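PDB 2POD: mandelate racemase / muconate lactonizing enzyme from Burkholderia pseudomallei, which is of unknown function but belongs to the enolase superfamily, binds sodium at a carboxylate-lined metal site, and may be a lyase. Local coordinates for residues V292-I296 and S297-G301; D323-G326 and P327-T331; P365-D369 and G370-V374; P386-R389 and E390-I394. All coordinates share one frame; numbering follows the deposited sequence.

Overall arrangement
All four contacts are local, lie in series along the chain, and neither nest nor cross. Interaction 1 closes the turn between strand 289-294 of the barrel and helix 301-314. Interaction 2 closes the next such loop, between strand 319-321 and helix 327-339. The two touch where Ile296 and Ser297 meet Val329. Interaction 3 is the hairpin of strands 366-368 and 371-373, which joins the barrel sheet at strand 117-122. It touches interaction 2 through Pro365 and Leu330. Interaction 4 turns the chain from helix 388-391 into strand 394-400 of the antiparallel sheet. It touches none of the others; interaction 2 is nearest, about 9 Å between nearest atoms.

Interaction 1: residues V292-I296 and S297-G301; sequences VMLDI and SWCGG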
loop_
_atom_site.group_PDB
_atom_site.type_symbol
_atom_site.label_atom_id
_atom_site.label_comp_id
_atom_site.label_asym_id
_atom_site.label_seq_id
_atom_site.Cartn_x
_atom_site.Cartn_y
_atom_site.Cartn_z
ATOM N N VAL B 292 -18.663 6.677 -14.723
ATOM C CA VAL B 292 -18.568 8.011 -14.155
ATOM C C VAL B 292 -19.826 8.795 -14.503
ATOM O O VAL B 292 -20.056 9.147 -15.657
ATOM C CB VAL B 292 -17.270 8.726 -14.600
ATOM C CG1 VAL B 292 -17.294 10.201 -14.212
ATOM C CG2 VAL B 292 -16.066 8.033 -13.960
HETATM N N MSE B 293 -20.660 9.031 -13.499
HETATM C CA MSE B 293 -21.854 9.840 -13.686
HETATM C C MSE B 293 -21.653 11.246 -13.190
HETATM O O MSE B 293 -20.821 11.496 -12.326
HETATM C CB MSE B 293 -23.067 9.219 -13.010
HETATM C CG MSE B 293 -24.278 9.219 -13.917
HETATM SE SE MSE B 293 -26.021 9.235 -13.096
HETATM C CE MSE B 293 -25.483 9.561 -11.255
ATOM N N LEU B 294 -22.454 12.155 -13.727
ATOM C CA LEU B 294 -22.075 13.544 -13.880
ATOM C C LEU B 294 -23.367 14.304 -14.106
ATOM O O LEU B 294 -24.120 13.965 -15.005
ATOM C CB LEU B 294 -21.195 13.673 -15.134
ATOM C CG LEU B 294 -20.195 14.812 -15.305
ATOM C CD1 LEU B 294 -19.587 15.161 -13.977
ATOM C CD2 LEU B 294 -19.114 14.382 -16.264
ATOM N N ASP B 295 -23.630 15.322 -13.299
ATOM C CA ASP B 295 -24.667 16.288 -13.635
ATOM C C ASP B 295 -24.030 17.643 -13.895
ATOM O O ASP B 295 -23.447 18.217 -12.986
ATOM C CB ASP B 295 -25.693 16.388 -12.499
ATOM C CG ASP B 295 -26.904 17.231 -12.867
ATOM O OD1 ASP B 295 -26.745 18.449 -13.098
ATOM O OD2 ASP B 295 -28.025 16.679 -12.912
ATOM N N ILE B 296 -24.182 18.174 -15.109
ATOM C CA ILE B 296 -23.544 19.452 -15.465
ATOM C C ILE B 296 -24.031 20.688 -14.699
ATOM O O ILE B 296 -23.314 21.678 -14.602
ATOM C CB ILE B 296 -23.412 19.708 -17.011
ATOM C CG1 ILE B 296 -24.565 20.540 -17.580
ATOM C CG2 ILE B 296 -23.076 18.430 -17.791
ATOM C CD1 ILE B 296 -25.819 19.786 -17.878
ATOM N N SER B 297 -25.227 20.618 -14.124
ATOM C CA SER B 297 -25.714 21.696 -13.275
ATOM C C SER B 297 -25.316 21.574 -11.800
ATOM O O SER B 297 -25.556 22.499 -11.021
ATOM C CB SER B 297 -27.223 21.826 -13.390
ATOM O OG SER B 297 -27.870 20.739 -12.751
ATOM N N TRP B 298 -24.725 20.442 -11.419
ATOM C CA TRP B 298 -24.316 20.222 -10.029
ATOM C C TRP B 298 -22.808 20.100 -9.867
ATOM O O TRP B 298 -22.315 20.169 -8.746
ATOM C CB TRP B 298 -25.004 18.987 -9.406
ATOM C CG TRP B 298 -26.511 19.022 -9.402
ATOM C CD1 TRP B 298 -27.313 20.127 -9.485
ATOM C CD2 TRP B 298 -27.393 17.896 -9.308
ATOM N NE1 TRP B 298 -28.636 19.758 -9.459
ATOM C CE2 TRP B 298 -28.715 18.395 -9.348
ATOM C CE3 TRP B 298 -27.198 16.513 -9.195
ATOM C CZ2 TRP B 298 -29.834 17.564 -9.282
ATOM C CZ3 TRP B 298 -28.317 15.682 -9.132
ATOM C CH2 TRP B 298 -29.616 16.212 -9.175
ATOM N N CYS B 299 -22.087 19.912 -10.979
ATOM C CA CYS B 299 -20.686 19.484 -10.929
ATOM C C CYS B 299 -19.654 20.568 -11.239
ATOM O O CYS B 299 -18.460 20.331 -11.111
ATOM C CB CYS B 299 -20.452 18.276 -11.834
ATOM S SG CYS B 299 -20.323 18.673 -13.600
ATOM N N GLY B 300 -20.106 21.750 -11.646
ATOM C CA GLY B 300 -19.195 22.842 -11.987
ATOM C C GLY B 300 -19.326 23.305 -13.426
ATOM O O GLY B 300 -18.475 24.038 -13.928
ATOM N N GLY B 301 -20.396 22.886 -14.092
ATOM C CA GLY B 301 -20.732 23.433 -15.398
ATOM C C GLY B 301 -20.199 22.536 -16.487
ATOM O O GLY B 301 -19.647 21.472 -16.200
HETATM O O HOH W 1 -29.784 19.128 -13.050
#
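The carboxylate of Asp295 lies over one face of the Trp298 indole. The two planes are 11° apart and stacked. OD2 of Asp295 sits 3.7 Å above the Trp298 ring plane, offset toward the rim, and Asp295 CB comes 3.6 Å from Trp298 CE3. A chi1 of -172° swings the Asp295 carboxylate away from its own amide and over the turn. Asp295 OD1 accepts two hydrogen bonds from Ser297. Ser297 OG donates to Asp295 OD1 at 2.6 Å, on the syn side of the carboxylate. The bond from Ser297 N is 2.8 Å and meets Asp295 OD1 nearly along its C-O axis. A water donates to both Asp295 OD2 and Ser297 OG, and OD2 has a further partner in ND1 of His322. These bonds should hold the carboxylate flat against the indole. The backbone turn is closed by Trp298 N, which donates to Asp295 O at 3.0 Å. Leu294 CD1 also packs on Cys299 SG at 3.6 Å. Trp298 NE1 bonds to Phe37 O, and the ring also meets His322 and Leu74 of the second subunit. The Trp298 side chain is about 6 Å from a bound sodium ion and touches Glu272, one of that site's ligands. The turn leads from barrel strand 289-294 into helix 301-314, with Ile296 packed against helix 327-339.

Interaction 2: residues D323-G326 and P327-T331; sequences DCTG and PVVLT
Asp323 OD1, which lies against Val329 CG1 and Leu330 CB, accepts from Thr325 N at 3.0 Å, an Asx turn. The donor lies above the carboxylate plane, 71° out of it. The turn belongs to the loop that joins strand 319-321 of the barrel to helix 327-339. The hydroxyl OG1 of Thr325 also comes near Asp323 OD1. It stands between the backbone N and the carbonyl carbon (chi1 57°), which turns it to the helix side as well, where Thr325 OG1 meets Val329 CG1 at 3.4 Å. The Asp323 side chain lies obliquely across Leu330. Asp323 OD2 is 3.5 Å from Leu330 CG, and Asp323 CB is 3.9 Å from Leu330 CD2. The acid thus has an apolar flank. The Tyr357 hydroxyl is placed to bond both Asp323 OD2 and Thr325 O, two acceptors that must share its one proton. Gly326 is the N-cap residue of the helix. Gly326 O accepts from Leu330 N at 3.3 Å, in the first turn. Glu35 of strand 31-37 bonds to the amides of Val328 and Val329, one carboxylate oxygen each. An acid at this helix start would probably suit the helix dipole. One turn on, Thr331 folds its hydroxyl back on the helix backbone: Thr331 OG1 donates to Pro327 O at 2.6 Å, tilted 25° from the carbonyl plane.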
loop_
_atom_site.group_PDB
_atom_site.type_symbol
_atom_site.label_atom_id
_atom_site.label_comp_id
_atom_site.label_asym_id
_atom_site.label_seq_id
_atom_site.Cartn_x
_atom_site.Cartn_y
_atom_site.Cartn_z
ATOM N N ASP B 323 -29.636 13.741 -16.494
ATOM C CA ASP B 323 -30.733 14.707 -16.538
ATOM C C ASP B 323 -31.727 14.474 -15.405
ATOM O O ASP B 323 -31.468 14.882 -14.271
ATOM C CB ASP B 323 -31.434 14.723 -17.904
ATOM C CG ASP B 323 -32.658 15.647 -17.928
ATOM O OD1 ASP B 323 -32.551 16.825 -17.494
ATOM O OD2 ASP B 323 -33.734 15.171 -18.354
ATOM N N CYS B 324 -32.853 13.825 -15.725
ATOM C CA CYS B 324 -34.088 13.855 -14.919
ATOM C C CYS B 324 -34.512 15.219 -14.339
ATOM O O CYS B 324 -35.192 15.277 -13.315
ATOM C CB CYS B 324 -34.032 12.779 -13.825
ATOM S SG CYS B 324 -35.632 12.222 -13.177
ATOM N N THR B 325 -34.101 16.316 -14.973
ATOM C CA THR B 325 -34.333 17.652 -14.417
ATOM C C THR B 325 -34.946 18.591 -15.455
ATOM O O THR B 325 -35.913 18.219 -16.111
ATOM C CB THR B 325 -33.071 18.261 -13.755
ATOM O OG1 THR B 325 -31.997 18.301 -14.699
ATOM C CG2 THR B 325 -32.647 17.443 -12.537
ATOM N N GLY B 326 -34.401 19.796 -15.600
ATOM C CA GLY B 326 -34.938 20.764 -16.554
ATOM C C GLY B 326 -34.489 20.546 -17.995
ATOM O O GLY B 326 -33.550 19.782 -18.240
ATOM N N PRO B 327 -35.168 21.211 -18.960
ATOM C CA PRO B 327 -34.889 21.037 -20.390
ATOM C C PRO B 327 -33.523 21.540 -20.858
ATOM O O PRO B 327 -32.961 20.980 -21.805
ATOM C CB PRO B 327 -36.010 21.839 -21.066
ATOM C CG PRO B 327 -36.420 22.836 -20.056
ATOM C CD PRO B 327 -36.292 22.140 -18.742
ATOM N N VAL B 328 -32.999 22.584 -20.214
ATOM C CA VAL B 328 -31.728 23.179 -20.632
ATOM C C VAL B 328 -30.567 22.262 -20.266
ATOM O O VAL B 328 -29.635 22.086 -21.060
ATOM C CB VAL B 328 -31.532 24.605 -20.056
ATOM C CG1 VAL B 328 -30.089 25.094 -20.203
ATOM C CG2 VAL B 328 -32.486 25.565 -20.710
ATOM N N VAL B 329 -30.659 21.657 -19.080
ATOM C CA VAL B 329 -29.706 20.633 -18.635
ATOM C C VAL B 329 -29.687 19.415 -19.562
ATOM O O VAL B 329 -28.613 18.956 -19.942
ATOM C CB VAL B 329 -29.908 20.263 -17.131
ATOM C CG1 VAL B 329 -29.316 18.905 -16.779
ATOM C CG2 VAL B 329 -29.288 21.328 -16.262
ATOM N N LEU B 330 -30.867 18.940 -19.966
ATOM C CA LEU B 330 -30.991 17.806 -20.899
ATOM C C LEU B 330 -30.334 18.096 -22.249
ATOM O O LEU B 330 -29.796 17.202 -22.893
ATOM C CB LEU B 330 -32.470 17.440 -21.108
ATOM C CG LEU B 330 -32.940 16.068 -21.634
ATOM C CD1 LEU B 330 -33.704 16.170 -22.928
ATOM C CD2 LEU B 330 -31.889 14.965 -21.725
ATOM N N THR B 331 -30.385 19.356 -22.661
ATOM C CA THR B 331 -29.896 19.784 -23.961
ATOM C C THR B 331 -28.383 19.915 -23.928
ATOM O O THR B 331 -27.696 19.408 -24.818
ATOM C CB THR B 331 -30.538 21.124 -24.348
ATOM O OG1 THR B 331 -31.957 21.000 -24.241
ATOM C CG2 THR B 331 -30.171 21.530 -25.753
#

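Interaction 3: residues P365-D369 and G370-V374; sequences PTVKD and GHITV
Ile372 and Val367 meet through branches set by their first torsions. In Ile372 a chi1 of -172° puts CG1 on the far side from the amide, and the chain stays extended to CD1. In Val367, CG2 lies beside the backbone N and turns to this isoleucine. Val367 CG2 touches Ile372 CG1 at 3.8 Å, and Ile372 CD1 runs on to Pro365 CB at 3.9 Å. The motif is a beta hairpin with Asp369 and Gly370 at its turn, both at positive phi. Val367 and Ile372 form an antiparallel non-hydrogen-bonded pair. Beside it, Lys368 N donates to His371 O at 2.9 Å, the shortest of the four backbone bonds. The return bond from His371 N to Lys368 O is weak. Thr366 and Thr373 exchange two longer bonds, both 3.3 Å between N and O. The CA of Ile372 also points its hydrogen at Thr366 O. At the turn the His371 ring brings CD2 to within 3.2 Å of Asp369 O, which lies at the ring edge near its plane. Lys368 NZ forms a salt bridge with Asp369 OD2 on the exposed side, though the hydrogen bond within it is weak. Strand 371-373 pairs with barrel strand 117-122, and Ile372 packs there on Ile117 and Thr119.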
loop_
_atom_site.group_PDB
_atom_site.type_symbol
_atom_site.label_atom_id
_atom_site.label_comp_id
_atom_site.label_asym_id
_atom_site.label_seq_id
_atom_site.Cartn_x
_atom_site.Cartn_y
_atom_site.Cartn_z
ATOM N N PRO B 365 -34.278 18.587 -27.548
ATOM C CA PRO B 365 -33.637 17.344 -27.973
ATOM C C PRO B 365 -34.627 16.295 -28.458
ATOM O O PRO B 365 -35.648 16.049 -27.806
ATOM C CB PRO B 365 -32.933 16.866 -26.702
ATOM C CG PRO B 365 -32.617 18.112 -25.981
ATOM C CD PRO B 365 -33.791 19.013 -26.222
ATOM N N THR B 366 -34.321 15.701 -29.605
ATOM C CA THR B 366 -35.246 14.809 -30.292
ATOM C C THR B 366 -34.935 13.364 -29.921
ATOM O O THR B 366 -33.815 12.894 -30.127
ATOM C CB THR B 366 -35.136 14.976 -31.826
ATOM O OG1 THR B 366 -35.127 16.372 -32.160
ATOM C CG2 THR B 366 -36.293 14.272 -32.536
ATOM N N VAL B 367 -35.928 12.665 -29.379
ATOM C CA VAL B 367 -35.798 11.235 -29.111
ATOM C C VAL B 367 -36.488 10.389 -30.177
ATOM O O VAL B 367 -37.712 10.444 -30.334
ATOM C CB VAL B 367 -36.299 10.859 -27.699
ATOM C CG1 VAL B 367 -36.137 9.365 -27.449
ATOM C CG2 VAL B 367 -35.534 11.645 -26.647
ATOM N N LYS B 368 -35.687 9.612 -30.904
ATOM C CA LYS B 368 -36.190 8.651 -31.885
ATOM C C LYS B 368 -35.371 7.356 -31.879
ATOM O O LYS B 368 -34.135 7.395 -31.910
ATOM C CB LYS B 368 -36.189 9.276 -33.286
ATOM C CG LYS B 368 -37.208 8.671 -34.246
ATOM C CD LYS B 368 -36.897 9.058 -35.685
ATOM C CE LYS B 368 -37.880 8.430 -36.658
ATOM N NZ LYS B 368 -37.584 6.991 -36.901
ATOM N N ASP B 369 -36.081 6.226 -31.846
ATOM C CA ASP B 369 -35.504 4.868 -31.856
ATOM C C ASP B 369 -34.527 4.551 -30.719
ATOM O O ASP B 369 -33.482 3.925 -30.934
ATOM C CB ASP B 369 -34.910 4.507 -33.226
ATOM C CG ASP B 369 -35.900 4.692 -34.362
ATOM O OD1 ASP B 369 -37.117 4.481 -34.143
ATOM O OD2 ASP B 369 -35.457 5.047 -35.478
ATOM N N GLY B 370 -34.886 4.987 -29.512
ATOM C CA GLY B 370 -34.055 4.804 -28.326
ATOM C C GLY B 370 -32.785 5.636 -28.328
ATOM O O GLY B 370 -31.827 5.308 -27.626
ATOM N N HIS B 371 -32.788 6.713 -29.114
ATOM C CA HIS B 371 -31.596 7.519 -29.356
ATOM C C HIS B 371 -31.963 9.000 -29.360
ATOM O O HIS B 371 -33.052 9.368 -29.790
ATOM C CB HIS B 371 -30.949 7.135 -30.693
ATOM C CG HIS B 371 -30.064 5.926 -30.621
ATOM N ND1 HIS B 371 -28.696 5.996 -30.780
ATOM C CD2 HIS B 371 -30.352 4.617 -30.424
ATOM C CE1 HIS B 371 -28.179 4.783 -30.673
ATOM N NE2 HIS B 371 -29.163 3.929 -30.456
ATOM N N ILE B 372 -31.042 9.840 -28.895
ATOM C CA ILE B 372 -31.307 11.257 -28.634
ATOM C C ILE B 372 -30.219 12.125 -29.289
ATOM O O ILE B 372 -29.062 11.705 -29.405
ATOM C CB ILE B 372 -31.486 11.537 -27.090
ATOM C CG1 ILE B 372 -31.962 12.969 -26.812
ATOM C CG2 ILE B 372 -30.222 11.205 -26.290
ATOM C CD1 ILE B 372 -32.288 13.254 -25.348
ATOM N N THR B 373 -30.604 13.313 -29.753
ATOM C CA THR B 373 -29.676 14.260 -30.380
ATOM C C THR B 373 -30.043 15.696 -30.007
ATOM O O THR B 373 -31.052 15.916 -29.358
ATOM C CB THR B 373 -29.625 14.076 -31.918
ATOM O OG1 THR B 373 -28.582 14.893 -32.470
ATOM C CG2 THR B 373 -30.966 14.434 -32.570
ATOM N N VAL B 374 -29.219 16.666 -30.398
ATOM C CA VAL B 374 -29.452 18.074 -30.038
ATOM C C VAL B 374 -30.483 18.743 -30.964
ATOM O O VAL B 374 -30.668 18.299 -32.101
ATOM C CB VAL B 374 -28.129 18.906 -30.025
ATOM C CG1 VAL B 374 -27.224 18.459 -28.893
ATOM C CG2 VAL B 374 -27.401 18.824 -31.357
#

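Interaction 4: residues P386-R389 and E390-I394; sequences PDIR and ERLTI
A single short turn of helix, 388-391, begins after Asp387 and ends before Leu392, with Glu390 N donating to Asp387 O at 3.1 Å and Leu392 N to Ile388 O at 3.2 Å. The Asp387 side chain makes no capping bond and turns to Arg391 instead. Arg391 bends at chi2 and chi3 (146° and 90°), which folds its end back over the start of the helix. Arg391 NH2 donates to Asp387 OD2 at 2.8 Å, on the syn side, and weakly to Asp387 OD1 at 3.1 Å. The carboxylate stands at the guanidinium edge, and the two planes are 77° apart. On the buried flank Ile394 CD1 packs against Ile388 CG1 at 3.8 Å, the side chains crossing at about a right angle. Ile394 starts strand 394-400 and also rests on Leu11 and Pro13 of strand 5-13. A water bridges Pro386 O, Arg389 N and Glu390 OE1. Arg389 extends away to a salt bridge with Glu9. The Asp387 and Arg391 charges would offset each other. Only NH2 of Arg391 bonds to the carboxylate and the planes are steeply inclined, so this is not the coplanar two-nitrogen bidentate pairing; at this surface site it is probably of modest strength.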
loop_
_atom_site.group_PDB
_atom_site.type_symbol
_atom_site.label_atom_id
_atom_site.label_comp_id
_atom_site.label_asym_id
_atom_site.label_seq_id
_atom_site.Cartn_x
_atom_site.Cartn_y
_atom_site.Cartn_z
ATOM N N PRO B 386 -40.443 33.192 -25.807
ATOM C CA PRO B 386 -40.396 34.651 -25.668
ATOM C C PRO B 386 -41.533 35.241 -24.823
ATOM O O PRO B 386 -41.437 36.392 -24.390
ATOM C CB PRO B 386 -40.500 35.148 -27.116
ATOM C CG PRO B 386 -40.203 33.953 -27.973
ATOM C CD PRO B 386 -40.727 32.798 -27.198
ATOM N N ASP B 387 -42.583 34.456 -24.591
ATOM C CA ASP B 387 -43.698 34.863 -23.736
ATOM C C ASP B 387 -43.770 34.085 -22.408
ATOM O O ASP B 387 -44.860 33.862 -21.863
ATOM C CB ASP B 387 -45.022 34.774 -24.512
ATOM C CG ASP B 387 -45.348 33.353 -24.988
ATOM O OD1 ASP B 387 -46.537 33.088 -25.273
ATOM O OD2 ASP B 387 -44.433 32.503 -25.083
ATOM N N ILE B 388 -42.604 33.693 -21.887
ATOM C CA ILE B 388 -42.509 32.740 -20.770
ATOM C C ILE B 388 -43.076 33.283 -19.451
ATOM O O ILE B 388 -43.674 32.536 -18.671
ATOM C CB ILE B 388 -41.055 32.158 -20.606
ATOM C CG1 ILE B 388 -41.044 30.860 -19.792
ATOM C CG2 ILE B 388 -40.063 33.197 -20.066
ATOM C CD1 ILE B 388 -41.723 29.700 -20.474
ATOM N N ARG B 389 -42.930 34.591 -19.244
ATOM C CA ARG B 389 -43.419 35.271 -18.042
ATOM C C ARG B 389 -44.951 35.355 -17.981
ATOM O O ARG B 389 -45.512 35.697 -16.939
ATOM C CB ARG B 389 -42.805 36.672 -17.932
ATOM C CG ARG B 389 -41.285 36.686 -17.799
ATOM C CD ARG B 389 -40.746 38.112 -17.842
ATOM N NE ARG B 389 -39.402 38.232 -17.272
ATOM C CZ ARG B 389 -38.266 38.049 -17.948
ATOM N NH1 ARG B 389 -37.105 38.190 -17.328
ATOM N NH2 ARG B 389 -38.280 37.722 -19.237
ATOM N N GLU B 390 -45.611 35.031 -19.094
ATOM C CA GLU B 390 -47.069 35.102 -19.212
ATOM C C GLU B 390 -47.740 33.750 -18.973
ATOM O O GLU B 390 -48.739 33.674 -18.257
ATOM C CB GLU B 390 -47.477 35.667 -20.579
ATOM C CG GLU B 390 -47.475 37.194 -20.661
ATOM C CD GLU B 390 -46.077 37.798 -20.587
ATOM O OE1 GLU B 390 -45.288 37.611 -21.540
ATOM O OE2 GLU B 390 -45.768 38.453 -19.569
ATOM N N ARG B 391 -47.186 32.693 -19.568
ATOM C CA ARG B 391 -47.668 31.321 -19.356
ATOM C C ARG B 391 -47.401 30.835 -17.930
ATOM O O ARG B 391 -48.192 30.076 -17.360
ATOM C CB ARG B 391 -47.023 30.350 -20.351
ATOM C CG ARG B 391 -46.828 30.898 -21.752
ATOM C CD ARG B 391 -45.571 30.332 -22.388
ATOM N NE ARG B 391 -45.837 29.095 -23.118
ATOM C CZ ARG B 391 -45.995 29.013 -24.437
ATOM N NH1 ARG B 391 -46.234 27.838 -25.001
ATOM N NH2 ARG B 391 -45.915 30.098 -25.196
ATOM N N LEU B 392 -46.282 31.281 -17.364
ATOM C CA LEU B 392 -45.815 30.809 -16.066
ATOM C C LEU B 392 -45.689 31.979 -15.103
ATOM O O LEU B 392 -45.295 33.079 -15.498
ATOM C CB LEU B 392 -44.453 30.125 -16.222
ATOM C CG LEU B 392 -44.347 28.604 -16.366
ATOM C CD1 LEU B 392 -45.115 28.034 -17.563
ATOM C CD2 LEU B 392 -42.886 28.205 -16.431
ATOM N N THR B 393 -46.026 31.741 -13.840
ATOM C CA THR B 393 -45.746 32.700 -12.773
ATOM C C THR B 393 -44.274 32.622 -12.367
ATOM O O THR B 393 -43.849 31.662 -11.728
ATOM C CB THR B 393 -46.627 32.446 -11.537
ATOM O OG1 THR B 393 -47.917 31.981 -11.947
ATOM C CG2 THR B 393 -46.761 33.714 -10.702
ATOM N N ILE B 394 -43.500 33.633 -12.750
ATOM C CA ILE B 394 -42.050 33.574 -12.641
ATOM C C ILE B 394 -41.529 34.716 -11.762
ATOM O O ILE B 394 -41.687 35.901 -12.087
ATOM C CB ILE B 394 -41.368 33.569 -14.042
ATOM C CG1 ILE B 394 -41.626 32.239 -14.756
ATOM C CG2 ILE B 394 -39.859 33.795 -13.924
ATOM C CD1 ILE B 394 -41.283 32.239 -16.238
HETATM O O HOH W 2 -42.181 36.936 -21.278
#